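Local atomic coordinates of extracellular solute-binding protein family 1 (Arthrobacter chlorophenolicus, PDB entry 4R2F), a protein that binds the disaccharide laminaribiose and probably delivers such sugars to a membrane transporter, as an extracellular solute-binding protein of family 1. Residues A[116-119]-A[120-124]; A[238-241]-A[242-245]. All coordinates share one frame; numbering follows the deposited sequence.

From the N terminus, the chain reaches contact 1 first: residues 116-124 open helix 117-126, just after the short strand 113-114. Its inner side lies on strands 145-161 and 306-316 and on helix 322-335. More than a hundred residues later comes contact 2, residues 238-245 within helix 232-246, packed among helices 176-188, 204-215 and 414-428. Each contact closes only successive turns of its own helix; the two follow in series, neither nested nor crossed. Contacts 1 and 2 lie on opposite sides of the chain's centre. The centres of contact 1 and contact 2 are about 46 Å apart. The nearest atoms of contact 1 and contact 2 are about 35 Å apart.

Contact 1: residues A[116-119]-A[120-124]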
loop_
_atom_site.group_PDB
_atom_site.type_symbol
_atom_site.label_atom_id
_atom_site.label_comp_id
_atom_site.label_asym_id
_atom_site.label_seq_id
_atom_site.Cartn_x
_atom_site.Cartn_y
_atom_site.Cartn_z
ATOM N N ALA A 116 0.205 -15.067 16.422
ATOM C CA ALA A 116 1.622 -15.196 16.124
ATOM C C ALA A 116 2.552 -15.117 17.328
ATOM O O ALA A 116 3.764 -14.930 17.157
ATOM C CB ALA A 116 2.006 -14.132 15.099
ATOM N N ASP A 117 2.017 -15.313 18.529
ATOM C CA ASP A 117 2.801 -15.162 19.756
ATOM C C ASP A 117 4.012 -16.088 19.783
ATOM O O ASP A 117 5.080 -15.673 20.198
ATOM C CB ASP A 117 1.940 -15.414 20.998
ATOM C CG ASP A 117 0.820 -14.405 21.133
ATOM O OD1 ASP A 117 0.340 -13.899 20.105
ATOM O OD2 ASP A 117 0.416 -14.109 22.259
ATOM N N LYS A 118 3.842 -17.335 19.356
ATOM C CA LYS A 118 4.947 -18.294 19.356
ATOM C C LYS A 118 6.020 -17.917 18.335
ATOM O O LYS A 118 7.198 -18.156 18.564
ATOM C CB LYS A 118 4.438 -19.731 19.113
ATOM C CG LYS A 118 3.700 -20.380 20.287
ATOM C CD LYS A 118 4.616 -21.054 21.314
ATOM C CE LYS A 118 5.440 -22.208 20.741
ATOM N NZ LYS A 118 6.839 -21.823 20.369
ATOM N N VAL A 119 5.611 -17.364 17.195
ATOM C CA VAL A 119 6.574 -16.840 16.209
ATOM C C VAL A 119 7.388 -15.724 16.827
ATOM O O VAL A 119 8.609 -15.719 16.735
ATOM C CB VAL A 119 5.860 -16.325 14.927
ATOM C CG1 VAL A 119 6.811 -15.512 14.049
ATOM C CG2 VAL A 119 5.270 -17.508 14.162
ATOM N N ILE A 120 6.708 -14.800 17.499
ATOM C CA ILE A 120 7.382 -13.708 18.179
ATOM C C ILE A 120 8.426 -14.237 19.183
ATOM O O ILE A 120 9.533 -13.727 19.233
ATOM C CB ILE A 120 6.394 -12.801 18.925
ATOM C CG1 ILE A 120 5.447 -12.059 17.958
ATOM C CG2 ILE A 120 7.146 -11.789 19.786
ATOM C CD1 ILE A 120 6.119 -11.143 16.981
ATOM N N GLU A 121 8.055 -15.231 19.983
ATOM C CA GLU A 121 8.994 -15.890 20.920
ATOM C C GLU A 121 10.196 -16.461 20.196
ATOM O O GLU A 121 11.318 -16.273 20.642
ATOM C CB GLU A 121 8.346 -17.063 21.663
ATOM C CG GLU A 121 7.286 -16.734 22.703
ATOM C CD GLU A 121 6.528 -17.987 23.165
ATOM O OE1 GLU A 121 7.163 -19.058 23.317
ATOM O OE2 GLU A 121 5.291 -17.916 23.376
ATOM N N LYS A 122 9.961 -17.188 19.098
ATOM C CA LYS A 122 11.041 -17.758 18.338
ATOM C C LYS A 122 11.954 -16.668 17.769
ATOM O O LYS A 122 13.166 -16.849 17.717
ATOM C CB LYS A 122 10.543 -18.694 17.231
ATOM C CG LYS A 122 9.861 -19.974 17.722
ATOM C CD LYS A 122 9.169 -20.678 16.545
ATOM C CE LYS A 122 8.837 -22.125 16.834
ATOM N NZ LYS A 122 10.079 -22.936 16.841
ATOM N N LEU A 123 11.390 -15.537 17.359
ATOM C CA LEU A 123 12.204 -14.440 16.834
ATOM C C LEU A 123 13.029 -13.778 17.951
ATOM O O LEU A 123 14.143 -13.328 17.722
ATOM C CB LEU A 123 11.335 -13.387 16.157
ATOM C CG LEU A 123 10.573 -13.855 14.928
ATOM C CD1 LEU A 123 9.606 -12.762 14.474
ATOM C CD2 LEU A 123 11.509 -14.288 13.811
ATOM N N LYS A 124 12.468 -13.714 19.155
ATOM C CA LYS A 124 13.219 -13.216 20.294
ATOM C C LYS A 124 14.406 -14.117 20.597
ATOM O O LYS A 124 15.475 -13.624 20.897
ATOM C CB LYS A 124 12.323 -13.070 21.521
ATOM C CG LYS A 124 11.416 -11.855 21.421
ATOM C CD LYS A 124 10.505 -11.724 22.611
ATOM C CE LYS A 124 9.595 -10.531 22.424
ATOM N NZ LYS A 124 8.708 -10.371 23.591
#
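Ala-116 and Ile-120 make the first hydrogen bond of an alpha-helix, with Ala-116 at the N-cap and helix 117-126 winding on from it. Four backbone i to i+4 bonds build this first part of the helix. Ile-120 N reaches Ala-116 O at 3.0 Å, and Leu-123 N meets Val-119 O at 2.9 Å. Between them, Glu-121 N binds Asp-117 O, and Lys-122 N binds Lys-118 O at 3.0 Å.

Apolar contacts mark the buried side. Val-119 and Leu-123 run alongside each other in the same direction, with Val-119 CG1 3.9 Å from Leu-123 CD1. That valine methyl is turned along the helix by a chi1 of 167°, which sets CG1 opposite the backbone N and beside the carbonyl carbon. The pair faces helix 322-335, where Val-119 touches Val-329 and Leu-123 touches Leu-333, while Ile-120 packs on Tyr-146 and Phe-129.

Of the charged groups, Lys-118 and Glu-121 are exposed, while Asp-117 and Lys-122 bond to neighbouring elements. Lys-118 bends at chi2, chi3 and chi4 so that its end runs forward along the helix past Glu-121, with Lys-118 CD 3.8 Å from both Glu-121 OE1 and Glu-121 OE2. Lys-118 NZ stays 4.1 Å from Glu-121 OE1, too long for a salt bridge, so any attraction is probably modest. The end of Lys-122 instead forms a salt bridge with Glu-327 of helix 322-335. Asp-117 OD1 takes a hydrogen bond from Tyr-146 N, tying the start of the helix to strand 145-161. Nearer the backbone, the Lys-122 chain lies close over the preceding turn, its CG 3.3 Å from Lys-118 O.

Contact 2: residues A[238-241]-A[242-245]; sequences VEFL and LELV
Leu-244 sets its branched end against the ring of Phe-240 one turn back, the main side-chain fit of this stretch of helix 232-246. The leucine's branch is the bump, and it rests on the flat of the ring: Leu-244 CG sits over one face, 4.0 Å above the Phe-240 ring plane and displaced from the ring centre. Both methyls lie on that same side, at the far end of the ring: Leu-244 CD1 is 3.9 Å from Phe-240 CE2, and Leu-244 CD2 is equally near Phe-240 CZ. With chi1 at 180°, the phenylalanine CG stands opposite its backbone N, which carries the ring along the helix toward this leucine. Trp-176 stacks on the same ring, and Met-212 and Leu-179 add to its surroundings from helices 204-215 and 176-188.

The Glu-243 and Phe-240 side chains cross at a slant, the carboxylate plane 84° from that of the ring and Glu-243 OE2 4.1 Å from Phe-240 CD1. On another side of the helix, Val-238 and Leu-242 run side by side, Val-238 CG1 4.1 Å from Leu-242 CD1, and both touch Ala-414 of helix 414-428. Leu-241 touches Met-209 and Met-212 of helix 204-215, and its CD2 is also a looser neighbour of Leu-244 CD1.

Beneath these knobs run four backbone i to i+4 hydrogen bonds, from Leu-242 N to Val-238 O through Val-245 N to Leu-241 O. Val-245 also lays CG2 3.4 Å from Leu-241 O. Dispersion and the exclusion of water should therefore account for most side-chain cohesion here, while the four backbone bonds satisfy the N-H groups of 242-245 and the carbonyls of 238-241.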
loop_
_atom_site.group_PDB
_atom_site.type_symbol
_atom_site.label_atom_id
_atom_site.label_comp_id
_atom_site.label_asym_id
_atom_site.label_seq_id
_atom_site.Cartn_x
_atom_site.Cartn_y
_atom_site.Cartn_z
ATOM N N VAL A 238 -11.368 16.382 -2.036
ATOM C CA VAL A 238 -12.099 15.830 -3.152
ATOM C C VAL A 238 -12.379 16.881 -4.218
ATOM O O VAL A 238 -12.296 16.568 -5.405
ATOM C CB VAL A 238 -13.397 15.143 -2.706
ATOM C CG1 VAL A 238 -14.214 14.683 -3.913
ATOM C CG2 VAL A 238 -13.069 13.933 -1.851
ATOM N N GLU A 239 -12.683 18.111 -3.806
ATOM C CA GLU A 239 -12.831 19.222 -4.749
ATOM C C GLU A 239 -11.550 19.457 -5.552
ATOM O O GLU A 239 -11.600 19.796 -6.720
ATOM C CB GLU A 239 -13.231 20.527 -4.032
ATOM C CG GLU A 239 -14.682 20.554 -3.564
ATOM C CD GLU A 239 -15.063 21.808 -2.773
ATOM O OE1 GLU A 239 -14.177 22.532 -2.259
ATOM O OE2 GLU A 239 -16.277 22.073 -2.653
ATOM N N PHE A 240 -10.397 19.283 -4.923
ATOM C CA PHE A 240 -9.151 19.498 -5.623
ATOM C C PHE A 240 -8.914 18.407 -6.679
ATOM O O PHE A 240 -8.527 18.705 -7.806
ATOM C CB PHE A 240 -7.998 19.592 -4.645
ATOM C CG PHE A 240 -6.689 19.811 -5.307
ATOM C CD1 PHE A 240 -6.415 21.016 -5.956
ATOM C CD2 PHE A 240 -5.725 18.813 -5.307
ATOM C CE1 PHE A 240 -5.206 21.221 -6.590
ATOM C CE2 PHE A 240 -4.500 19.027 -5.928
ATOM C CZ PHE A 240 -4.247 20.221 -6.579
ATOM N N LEU A 241 -9.172 17.165 -6.307
ATOM C CA LEU A 241 -9.082 16.057 -7.245
ATOM C C LEU A 241 -10.025 16.257 -8.433
ATOM O O LEU A 241 -9.628 16.093 -9.581
ATOM C CB LEU A 241 -9.367 14.744 -6.531
ATOM C CG LEU A 241 -8.211 14.328 -5.603
ATOM C CD1 LEU A 241 -8.631 13.330 -4.542
ATOM C CD2 LEU A 241 -7.044 13.795 -6.413
ATOM N N LEU A 242 -11.262 16.639 -8.162
ATOM C CA LEU A 242 -12.209 16.959 -9.244
ATOM C C LEU A 242 -11.716 18.063 -10.167
ATOM O O LEU A 242 -11.936 18.002 -11.375
ATOM C CB LEU A 242 -13.556 17.346 -8.670
ATOM C CG LEU A 242 -14.313 16.208 -8.007
ATOM C CD1 LEU A 242 -15.498 16.768 -7.202
ATOM C CD2 LEU A 242 -14.781 15.209 -9.053
ATOM N N GLU A 243 -11.010 19.044 -9.609
ATOM C CA GLU A 243 -10.422 20.089 -10.395
ATOM C C GLU A 243 -9.262 19.551 -11.236
ATOM O O GLU A 243 -9.090 19.960 -12.367
ATOM C CB GLU A 243 -9.931 21.198 -9.481
ATOM C CG GLU A 243 -9.793 22.542 -10.156
ATOM C CD GLU A 243 -9.299 23.606 -9.194
ATOM O OE1 GLU A 243 -9.044 24.741 -9.641
ATOM O OE2 GLU A 243 -9.150 23.311 -7.986
ATOM N N LEU A 244 -8.436 18.672 -10.679
ATOM C CA LEU A 244 -7.412 18.019 -11.494
ATOM C C LEU A 244 -8.037 17.220 -12.659
ATOM O O LEU A 244 -7.521 17.255 -13.790
ATOM C CB LEU A 244 -6.541 17.109 -10.659
ATOM C CG LEU A 244 -5.672 17.752 -9.595
ATOM C CD1 LEU A 244 -4.832 16.666 -8.959
ATOM C CD2 LEU A 244 -4.799 18.845 -10.173
ATOM N N VAL A 245 -9.165 16.551 -12.388
ATOM C CA VAL A 245 -9.909 15.803 -13.415
ATOM C C VAL A 245 -10.498 16.711 -14.499
ATOM O O VAL A 245 -10.342 16.430 -15.698
ATOM C CB VAL A 245 -11.017 14.905 -12.819
ATOM C CG1 VAL A 245 -11.872 14.273 -13.922
ATOM C CG2 VAL A 245 -10.413 13.789 -11.954
#